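Local coordinates for DNA processing protein DprA (Streptococcus pneumoniae, PDB 3UQZ) that helps load the RecA recombinase onto single-stranded DNA during transformation, binding such DNA cooperatively and protecting it from nucleases, at residues N18-L22 and Y89-V93; F68-F74 and L94-K98; I165-V171 and Y194-P200. All blocks are in the same frame, centred on the assembly; numbering follows the deposited sequence.

Contacts 1 and 2 cross along the chain: 18-22, 68-74, 89-93 and 94-98 alternate, and 89-93 runs directly into 94-98. Contact 3 follows in series. The centres of contacts 1 and 2 lie about 17 Å apart, those of 2 and 3 about 11 Å, and those of 1 and 3 about 19 Å, the last pair without touching. Contact 1 sets helix 18-28 of the sterile alpha motif part against the loop before strand 94-99; contact 2 pairs that strand with strand 73-75 at one margin of the mixed sheet; contact 3 joins loops after strands 161-164 and 189-192. Contacts 2 and 3 touch through a Lys70-Asp170 salt bridge and through Leu169 packed on Phe71 and Phe96.

Contact 1 (N18-L22 and Y89-V93); sequences NQQIL and YDAPV
At the start of helix 18-28 the backbone comes close to an irregular loop, with the CA atoms of Gln19 and Asp90 5.6 Å apart and Asn18 paired in register with Val93. Asn18 engages the loop with both ends of its amide. Its CG stands anti to the backbone N (chi1 -168°), which sends the group into the loop. There OD1 takes the N-H of Val93 at 2.8 Å, in the carbonyl plane and on a lone pair. ND2 gives one bond to Ala91 O (2.8 Å), which lies nearly in the amide plane, and another to Asp90 OD1 (3.0 Å), reached from above the carboxylate plane. Three bonds thus fix the rotation of the amide. Gln19 bends at chi2 and crosses Tyr89 at about a right angle, NE2 3.4 Å from CE1, with amide and ring planes near parallel. A water bridges Gln19 NE2 and Asp90 N. The Ile21 side chain crosses that of Val93, CG2 3.8 Å from CG1, and Leu22 runs past Val93 in the opposite direction. This is an interdomain contact between a sterile alpha motif helix and the Rossmann-like domain, with the Asn18 amide making all three direct hydrogen bonds and Val93 central to the apolar packing.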
loop_
_atom_site.group_PDB
_atom_site.type_symbol
_atom_site.label_atom_id
_atom_site.label_comp_id
_atom_site.label_asym_id
_atom_site.label_seq_id
_atom_site.Cartn_x
_atom_site.Cartn_y
_atom_site.Cartn_z
ATOM N N ASN A 18 -16.724 -32.552 -9.247
ATOM C CA ASN A 18 -15.467 -32.745 -8.529
ATOM C C ASN A 18 -15.706 -32.942 -7.031
ATOM O O ASN A 18 -15.102 -33.837 -6.440
ATOM C CB ASN A 18 -14.562 -31.558 -8.765
ATOM C CG ASN A 18 -13.171 -31.802 -8.306
ATOM O OD1 ASN A 18 -12.348 -32.307 -9.064
ATOM N ND2 ASN A 18 -12.886 -31.462 -7.051
ATOM N N GLN A 19 -16.593 -32.117 -6.420
ATOM C CA GLN A 19 -16.930 -32.261 -5.001
ATOM C C GLN A 19 -17.578 -33.621 -4.735
ATOM O O GLN A 19 -17.235 -34.265 -3.740
ATOM C CB GLN A 19 -17.845 -31.129 -4.508
ATOM C CG GLN A 19 -17.161 -30.127 -3.582
ATOM C CD GLN A 19 -16.461 -30.733 -2.382
ATOM O OE1 GLN A 19 -16.905 -31.727 -1.785
ATOM N NE2 GLN A 19 -15.353 -30.125 -1.989
ATOM N N GLN A 20 -18.486 -34.073 -5.641
ATOM C CA GLN A 20 -19.153 -35.371 -5.512
ATOM C C GLN A 20 -18.153 -36.532 -5.552
ATOM O O GLN A 20 -18.262 -37.438 -4.720
ATOM C CB GLN A 20 -20.265 -35.539 -6.559
ATOM C CG GLN A 20 -21.502 -34.703 -6.247
ATOM C CD GLN A 20 -22.475 -34.577 -7.399
ATOM O OE1 GLN A 20 -22.145 -34.787 -8.581
ATOM N NE2 GLN A 20 -23.696 -34.178 -7.071
ATOM N N ILE A 21 -17.148 -36.480 -6.470
ATOM C CA ILE A 21 -16.096 -37.508 -6.579
ATOM C C ILE A 21 -15.184 -37.481 -5.340
ATOM O O ILE A 21 -14.779 -38.538 -4.852
ATOM C CB ILE A 21 -15.334 -37.444 -7.931
ATOM C CG1 ILE A 21 -16.314 -37.671 -9.111
ATOM C CG2 ILE A 21 -14.169 -38.458 -7.974
ATOM C CD1 ILE A 21 -15.997 -36.996 -10.326
ATOM N N LEU A 22 -14.916 -36.273 -4.801
ATOM C CA LEU A 22 -14.141 -36.090 -3.580
ATOM C C LEU A 22 -14.783 -36.819 -2.397
ATOM O O LEU A 22 -14.059 -37.489 -1.669
ATOM C CB LEU A 22 -13.935 -34.599 -3.264
ATOM C CG LEU A 22 -12.545 -34.042 -3.583
ATOM C CD1 LEU A 22 -12.571 -32.530 -3.650
ATOM C CD2 LEU A 22 -11.494 -34.540 -2.575
ATOM N N TYR A 89 -10.409 -26.204 -0.523
ATOM C CA TYR A 89 -11.779 -26.665 -0.650
ATOM C C TYR A 89 -11.981 -26.960 -2.151
ATOM O O TYR A 89 -11.565 -26.157 -2.999
ATOM C CB TYR A 89 -12.768 -25.592 -0.148
ATOM C CG TYR A 89 -14.203 -25.889 -0.524
ATOM C CD1 TYR A 89 -14.888 -26.959 0.050
ATOM C CD2 TYR A 89 -14.858 -25.138 -1.494
ATOM C CE1 TYR A 89 -16.195 -27.264 -0.325
ATOM C CE2 TYR A 89 -16.163 -25.438 -1.880
ATOM C CZ TYR A 89 -16.828 -26.500 -1.290
ATOM O OH TYR A 89 -18.119 -26.798 -1.656
ATOM N N ASP A 90 -12.580 -28.121 -2.470
ATOM C CA ASP A 90 -12.843 -28.566 -3.848
ATOM C C ASP A 90 -11.546 -28.783 -4.652
ATOM O O ASP A 90 -11.456 -28.401 -5.818
ATOM C CB ASP A 90 -13.866 -27.643 -4.564
ATOM C CG ASP A 90 -14.563 -28.247 -5.767
ATOM O OD1 ASP A 90 -14.745 -29.473 -5.789
ATOM O OD2 ASP A 90 -14.941 -27.482 -6.681
ATOM N N ALA A 91 -10.541 -29.417 -4.018
ATOM C CA ALA A 91 -9.260 -29.729 -4.649
ATOM C C ALA A 91 -9.484 -30.546 -5.940
ATOM O O ALA A 91 -10.332 -31.439 -5.935
ATOM C CB ALA A 91 -8.388 -30.508 -3.685
ATOM N N PRO A 92 -8.814 -30.220 -7.075
ATOM C CA PRO A 92 -9.033 -31.005 -8.310
ATOM C C PRO A 92 -8.790 -32.480 -8.067
ATOM O O PRO A 92 -7.787 -32.875 -7.480
ATOM C CB PRO A 92 -8.034 -30.416 -9.318
ATOM C CG PRO A 92 -7.081 -29.649 -8.516
ATOM C CD PRO A 92 -7.796 -29.172 -7.283
ATOM N N VAL A 93 -9.771 -33.283 -8.428
ATOM C CA VAL A 93 -9.737 -34.725 -8.225
ATOM C C VAL A 93 -8.842 -35.457 -9.257
ATOM O O VAL A 93 -8.199 -36.452 -8.918
ATOM C CB VAL A 93 -11.184 -35.243 -8.090
ATOM C CG1 VAL A 93 -11.703 -35.925 -9.350
ATOM C CG2 VAL A 93 -11.349 -36.090 -6.853
HETATM O O HOH W 1 -16.827 -29.114 -8.186
HETATM O O HOH W 2 -13.415 -29.906 -0.239
#

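Contact 2 (F68-F74 and L94-K98); sequences FQKFPSF and LLFYK
Two antiparallel strands, 73-75 and 94-99, pair at one margin of the mixed sheet, and Ser73 and Phe74 meet Phe96 and Leu95 there just after the chain has left helix 61-69. Ser73 and Phe96 form a non-hydrogen-bonded pair, Phe74 and Leu95 a hydrogen-bonded one. Phe74 N donates to Leu95 O at 3.1 Å, and Leu95 N returns a nearly straight bond to Phe74 O (3.0 Å). Two residues before Phe74, Pro72 O accepts from Tyr97 N at 3.1 Å, which carries the ladder beyond the strand into the connecting loop.

Side chains line both faces. Beside Leu95, Phe74 runs alongside and points the same way, with Leu95 CB over one ring face and CZ 3.9 Å from Leu95 CD1. The edge of the same ring receives Tyr97 CD2 in its plane. The torsion of Tyr97 places CG between the backbone N and the carbonyl carbon (chi1 73°), which brings the ring against Pro72, just ahead of strand 73-75. Pro72 CG then sits over the face of that ring in a CH-pi contact, 3.9 Å from its centroid and 17° off the normal. On the face shared by Ser73 and Phe96, Ser73 CB meets Phe96 CD1 at 3.7 Å. The Phe96 ring has Phe71 O at its edge and packs against Phe68, whose CD1 lies 3.9 Å from Phe96 CE1; the planes stand 71° apart. Phe96 also meets Tyr9 of helix 5-13 edge-to-face, and its backbone bonds to Ser192 join strand 94-99 to strand 189-192. Such a ladder, adding an antiparallel strand pair beside parallel strands, is an extension of a Rossmann-like sheet, here occupying the place where the N-terminal helices lead into it.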
loop_
_atom_site.group_PDB
_atom_site.type_symbol
_atom_site.label_atom_id
_atom_site.label_comp_id
_atom_site.label_asym_id
_atom_site.label_seq_id
_atom_site.Cartn_x
_atom_site.Cartn_y
_atom_site.Cartn_z
ATOM N N PHE A 68 -9.127 -40.504 -22.751
ATOM C CA PHE A 68 -8.421 -40.422 -21.473
ATOM C C PHE A 68 -6.895 -40.565 -21.618
ATOM O O PHE A 68 -6.147 -39.916 -20.879
ATOM C CB PHE A 68 -8.976 -41.472 -20.489
ATOM C CG PHE A 68 -8.226 -41.595 -19.184
ATOM C CD1 PHE A 68 -8.366 -40.633 -18.187
ATOM C CD2 PHE A 68 -7.377 -42.672 -18.951
ATOM C CE1 PHE A 68 -7.670 -40.746 -16.981
ATOM C CE2 PHE A 68 -6.676 -42.783 -17.748
ATOM C CZ PHE A 68 -6.822 -41.816 -16.774
ATOM N N GLN A 69 -6.443 -41.428 -22.543
ATOM C CA GLN A 69 -5.021 -41.708 -22.743
ATOM C C GLN A 69 -4.260 -40.744 -23.665
ATOM O O GLN A 69 -3.024 -40.780 -23.675
ATOM C CB GLN A 69 -4.801 -43.184 -23.116
ATOM C CG GLN A 69 -5.014 -44.122 -21.926
ATOM C CD GLN A 69 -4.988 -45.578 -22.292
ATOM O OE1 GLN A 69 -5.461 -45.992 -23.355
ATOM N NE2 GLN A 69 -4.486 -46.400 -21.384
ATOM N N LYS A 70 -4.983 -39.844 -24.386
ATOM C CA LYS A 70 -4.388 -38.847 -25.294
ATOM C C LYS A 70 -3.307 -38.003 -24.604
ATOM O O LYS A 70 -2.256 -37.777 -25.189
ATOM C CB LYS A 70 -5.461 -37.953 -25.939
ATOM C CG LYS A 70 -4.955 -37.232 -27.172
ATOM C CD LYS A 70 -5.825 -36.067 -27.590
ATOM C CE LYS A 70 -5.469 -35.641 -28.993
ATOM N NZ LYS A 70 -6.307 -34.514 -29.460
ATOM N N PHE A 71 -3.560 -37.567 -23.360
ATOM C CA PHE A 71 -2.604 -36.817 -22.544
ATOM C C PHE A 71 -2.461 -37.532 -21.199
ATOM O O PHE A 71 -3.479 -38.013 -20.672
ATOM C CB PHE A 71 -3.053 -35.350 -22.331
ATOM C CG PHE A 71 -3.107 -34.517 -23.590
ATOM C CD1 PHE A 71 -1.938 -34.061 -24.194
ATOM C CD2 PHE A 71 -4.322 -34.200 -24.183
ATOM C CE1 PHE A 71 -1.990 -33.309 -25.372
ATOM C CE2 PHE A 71 -4.370 -33.436 -25.351
ATOM C CZ PHE A 71 -3.205 -32.985 -25.929
ATOM N N PRO A 72 -1.231 -37.595 -20.613
ATOM C CA PRO A 72 -1.075 -38.257 -19.303
ATOM C C PRO A 72 -1.828 -37.527 -18.188
ATOM O O PRO A 72 -2.307 -36.408 -18.393
ATOM C CB PRO A 72 0.447 -38.255 -19.072
ATOM C CG PRO A 72 0.950 -37.144 -19.895
ATOM C CD PRO A 72 0.059 -37.058 -21.095
ATOM N N SER A 73 -1.948 -38.171 -17.014
ATOM C CA SER A 73 -2.681 -37.605 -15.890
ATOM C C SER A 73 -2.196 -38.139 -14.554
ATOM O O SER A 73 -1.360 -39.043 -14.504
ATOM C CB SER A 73 -4.180 -37.876 -16.050
ATOM O OG SER A 73 -4.459 -39.255 -16.238
ATOM N N PHE A 74 -2.706 -37.542 -13.471
ATOM C CA PHE A 74 -2.491 -37.921 -12.077
ATOM C C PHE A 74 -3.701 -37.459 -11.275
ATOM O O PHE A 74 -4.351 -36.480 -11.655
ATOM C CB PHE A 74 -1.162 -37.383 -11.503
ATOM C CG PHE A 74 -1.051 -35.883 -11.318
ATOM C CD1 PHE A 74 -1.348 -35.293 -10.090
ATOM C CD2 PHE A 74 -0.635 -35.061 -12.367
ATOM C CE1 PHE A 74 -1.273 -33.906 -9.923
ATOM C CE2 PHE A 74 -0.552 -33.673 -12.195
ATOM C CZ PHE A 74 -0.866 -33.107 -10.973
ATOM N N LEU A 94 -8.755 -34.914 -10.486
ATOM C CA LEU A 94 -7.953 -35.454 -11.582
ATOM C C LEU A 94 -7.410 -34.292 -12.428
ATOM O O LEU A 94 -8.162 -33.376 -12.757
ATOM C CB LEU A 94 -8.811 -36.421 -12.443
ATOM C CG LEU A 94 -8.178 -37.059 -13.697
ATOM C CD1 LEU A 94 -7.303 -38.236 -13.344
ATOM C CD2 LEU A 94 -9.243 -37.497 -14.676
ATOM N N LEU A 95 -6.107 -34.335 -12.758
ATOM C CA LEU A 95 -5.423 -33.328 -13.579
ATOM C C LEU A 95 -4.645 -33.966 -14.714
ATOM O O LEU A 95 -3.823 -34.855 -14.481
ATOM C CB LEU A 95 -4.455 -32.428 -12.756
ATOM C CG LEU A 95 -5.066 -31.375 -11.818
ATOM C CD1 LEU A 95 -4.047 -30.882 -10.817
ATOM C CD2 LEU A 95 -5.645 -30.211 -12.591
ATOM N N PHE A 96 -4.893 -33.492 -15.940
ATOM C CA PHE A 96 -4.177 -33.900 -17.140
ATOM C C PHE A 96 -3.020 -32.939 -17.289
ATOM O O PHE A 96 -3.147 -31.775 -16.904
ATOM C CB PHE A 96 -5.067 -33.833 -18.375
ATOM C CG PHE A 96 -6.193 -34.824 -18.355
ATOM C CD1 PHE A 96 -5.997 -36.132 -18.785
ATOM C CD2 PHE A 96 -7.458 -34.453 -17.918
ATOM C CE1 PHE A 96 -7.052 -37.049 -18.780
ATOM C CE2 PHE A 96 -8.506 -35.371 -17.904
ATOM C CZ PHE A 96 -8.299 -36.659 -18.347
ATOM N N TYR A 97 -1.886 -33.418 -17.813
ATOM C CA TYR A 97 -0.695 -32.597 -17.953
ATOM C C TYR A 97 0.065 -32.839 -19.243
ATOM O O TYR A 97 -0.103 -33.859 -19.914
ATOM C CB TYR A 97 0.220 -32.745 -16.724
ATOM C CG TYR A 97 0.952 -34.064 -16.640
ATOM C CD1 TYR A 97 2.231 -34.212 -17.172
ATOM C CD2 TYR A 97 0.380 -35.159 -15.996
ATOM C CE1 TYR A 97 2.908 -35.423 -17.100
ATOM C CE2 TYR A 97 1.050 -36.380 -15.917
ATOM C CZ TYR A 97 2.313 -36.506 -16.469
ATOM O OH TYR A 97 2.985 -37.700 -16.366
ATOM N N LYS A 98 0.922 -31.878 -19.552
ATOM C CA LYS A 98 1.817 -31.839 -20.687
ATOM C C LYS A 98 3.108 -31.219 -20.152
ATOM O O LYS A 98 3.120 -30.057 -19.768
ATOM C CB LYS A 98 1.191 -30.987 -21.805
ATOM C CG LYS A 98 1.973 -30.986 -23.097
ATOM C CD LYS A 98 1.356 -31.870 -24.167
ATOM C CE LYS A 98 2.124 -31.769 -25.472
ATOM N NZ LYS A 98 3.552 -32.194 -25.341
#

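Contact 3 (I165-V171 and Y194-P200); sequences IGTGLDV and YGPGEQP
Tyr194 reaches across to 165-171 from its CB outward. CB lies 3.7 Å from Thr167 O. Next along the ring, CD2 rests 3.8 Å from Gly166 C, and CE2 comes 3.9 Å from Gly166 CA. Ile165 O sits at the ring edge, near its plane. At the tip, OH is hydrogen-bonded elsewhere in the structure, away from 165-171. The torsion (chi1 -46°) turns CG anti to the carbonyl carbon, bringing the CD2-CE2 side of the ring to Gly166, while His204 of helix 204-215 stacks on it. These loops follow strands 161-164 and 189-192, adjacent parallel strands joined through helix 178-187 in a beta-alpha-beta crossover of the Rossmann-like fold, so the contact links two loops at the C-terminal ends of neighbouring strands. Backbone to backbone, Gly168 N donates to Glu198 O at 3.0 Å. At the other end Asp170 OD1 accepts Gly197 N (2.8 Å) through its syn lone pair, and OD2 forms a salt bridge with Lys70. Gly197 belongs to the type II turn from Gly195 to Glu198, and Asp170 to the type I turn from Gly168 to Val171. A water bridges Leu169 N and Tyr194 O. Thr167 CG2 packs on Pro200 CB at 3.6 Å.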
loop_
_atom_site.group_PDB
_atom_site.type_symbol
_atom_site.label_atom_id
_atom_site.label_comp_id
_atom_site.label_asym_id
_atom_site.label_seq_id
_atom_site.Cartn_x
_atom_site.Cartn_y
_atom_site.Cartn_z
ATOM N N ILE A 165 -4.395 -24.102 -17.392
ATOM C CA ILE A 165 -5.305 -23.630 -18.442
ATOM C C ILE A 165 -6.794 -23.892 -18.177
ATOM O O ILE A 165 -7.149 -24.661 -17.275
ATOM C CB ILE A 165 -4.839 -24.107 -19.847
ATOM C CG1 ILE A 165 -4.744 -25.650 -19.934
ATOM C CG2 ILE A 165 -3.523 -23.414 -20.241
ATOM C CD1 ILE A 165 -4.548 -26.227 -21.346
ATOM N N GLY A 166 -7.643 -23.213 -18.950
ATOM C CA GLY A 166 -9.099 -23.345 -18.893
ATOM C C GLY A 166 -9.703 -24.024 -20.110
ATOM O O GLY A 166 -10.879 -23.833 -20.418
ATOM N N THR A 167 -8.883 -24.802 -20.839
ATOM C CA THR A 167 -9.256 -25.552 -22.047
ATOM C C THR A 167 -8.564 -26.935 -22.009
ATOM O O THR A 167 -7.827 -27.230 -21.052
ATOM C CB THR A 167 -8.773 -24.814 -23.309
ATOM O OG1 THR A 167 -7.353 -24.915 -23.413
ATOM C CG2 THR A 167 -9.228 -23.374 -23.390
ATOM N N GLY A 168 -8.770 -27.737 -23.069
ATOM C CA GLY A 168 -8.098 -29.016 -23.243
ATOM C C GLY A 168 -6.659 -28.730 -23.632
ATOM O O GLY A 168 -6.362 -27.624 -24.126
ATOM N N LEU A 169 -5.747 -29.706 -23.413
ATOM C CA LEU A 169 -4.316 -29.552 -23.711
ATOM C C LEU A 169 -3.968 -29.418 -25.217
ATOM O O LEU A 169 -2.821 -29.113 -25.557
ATOM C CB LEU A 169 -3.465 -30.632 -23.003
ATOM C CG LEU A 169 -3.445 -30.576 -21.464
ATOM C CD1 LEU A 169 -3.050 -31.875 -20.893
ATOM C CD2 LEU A 169 -2.522 -29.484 -20.939
ATOM N N ASP A 170 -4.970 -29.608 -26.101
ATOM C CA ASP A 170 -4.862 -29.503 -27.566
ATOM C C ASP A 170 -5.616 -28.266 -28.078
ATOM O O ASP A 170 -5.791 -28.090 -29.295
ATOM C CB ASP A 170 -5.388 -30.789 -28.252
ATOM C CG ASP A 170 -6.745 -31.313 -27.787
ATOM O OD1 ASP A 170 -7.375 -30.671 -26.906
ATOM O OD2 ASP A 170 -7.154 -32.388 -28.263
ATOM N N VAL A 171 -6.078 -27.423 -27.127
ATOM C CA VAL A 171 -6.823 -26.184 -27.368
ATOM C C VAL A 171 -5.995 -25.004 -26.826
ATOM O O VAL A 171 -5.335 -25.126 -25.792
ATOM C CB VAL A 171 -8.266 -26.249 -26.790
ATOM C CG1 VAL A 171 -9.021 -24.934 -26.986
ATOM C CG2 VAL A 171 -9.048 -27.418 -27.390
ATOM N N TYR A 194 -9.549 -30.251 -17.775
ATOM C CA TYR A 194 -10.340 -30.483 -18.973
ATOM C C TYR A 194 -9.712 -31.450 -19.960
ATOM O O TYR A 194 -8.511 -31.421 -20.205
ATOM C CB TYR A 194 -10.713 -29.137 -19.619
ATOM C CG TYR A 194 -11.201 -28.153 -18.577
ATOM C CD1 TYR A 194 -12.445 -28.316 -17.967
ATOM C CD2 TYR A 194 -10.374 -27.141 -18.104
ATOM C CE1 TYR A 194 -12.857 -27.482 -16.928
ATOM C CE2 TYR A 194 -10.782 -26.294 -17.075
ATOM C CZ TYR A 194 -12.030 -26.461 -16.500
ATOM O OH TYR A 194 -12.435 -25.651 -15.471
ATOM N N GLY A 195 -10.547 -32.325 -20.496
ATOM C CA GLY A 195 -10.140 -33.358 -21.437
ATOM C C GLY A 195 -9.946 -32.854 -22.851
ATOM O O GLY A 195 -10.184 -31.674 -23.121
ATOM N N PRO A 196 -9.530 -33.739 -23.784
ATOM C CA PRO A 196 -9.276 -33.299 -25.169
ATOM C C PRO A 196 -10.402 -32.542 -25.869
ATOM O O PRO A 196 -11.572 -32.917 -25.767
ATOM C CB PRO A 196 -8.924 -34.604 -25.888
ATOM C CG PRO A 196 -8.381 -35.492 -24.813
ATOM C CD PRO A 196 -9.210 -35.171 -23.610
ATOM N N GLY A 197 -10.044 -31.460 -26.546
ATOM C CA GLY A 197 -10.983 -30.654 -27.316
ATOM C C GLY A 197 -11.912 -29.723 -26.565
ATOM O O GLY A 197 -12.734 -29.062 -27.201
ATOM N N GLU A 198 -11.797 -29.638 -25.217
ATOM C CA GLU A 198 -12.641 -28.760 -24.397
ATOM C C GLU A 198 -12.328 -27.285 -24.643
ATOM O O GLU A 198 -11.163 -26.882 -24.654
ATOM C CB GLU A 198 -12.599 -29.130 -22.907
ATOM C CG GLU A 198 -13.250 -30.470 -22.611
ATOM C CD GLU A 198 -13.945 -30.583 -21.267
ATOM O OE1 GLU A 198 -14.896 -29.804 -21.027
ATOM O OE2 GLU A 198 -13.574 -31.485 -20.479
ATOM N N GLN A 199 -13.386 -26.498 -24.858
ATOM C CA GLN A 199 -13.355 -25.084 -25.226
ATOM C C GLN A 199 -13.227 -24.076 -24.070
ATOM O O GLN A 199 -13.646 -24.381 -22.949
ATOM C CB GLN A 199 -14.605 -24.762 -26.089
ATOM C CG GLN A 199 -14.636 -25.445 -27.460
ATOM C CD GLN A 199 -13.419 -25.148 -28.289
ATOM O OE1 GLN A 199 -12.560 -26.012 -28.468
ATOM N NE2 GLN A 199 -13.309 -23.922 -28.794
ATOM N N PRO A 200 -12.716 -22.841 -24.340
ATOM C CA PRO A 200 -12.611 -21.828 -23.270
ATOM C C PRO A 200 -13.958 -21.247 -22.779
ATOM O O PRO A 200 -14.258 -20.059 -22.976
ATOM C CB PRO A 200 -11.696 -20.766 -23.890
ATOM C CG PRO A 200 -11.909 -20.885 -25.334
ATOM C CD PRO A 200 -12.157 -22.326 -25.610
HETATM O O HOH W 3 -6.916 -31.847 -22.245
#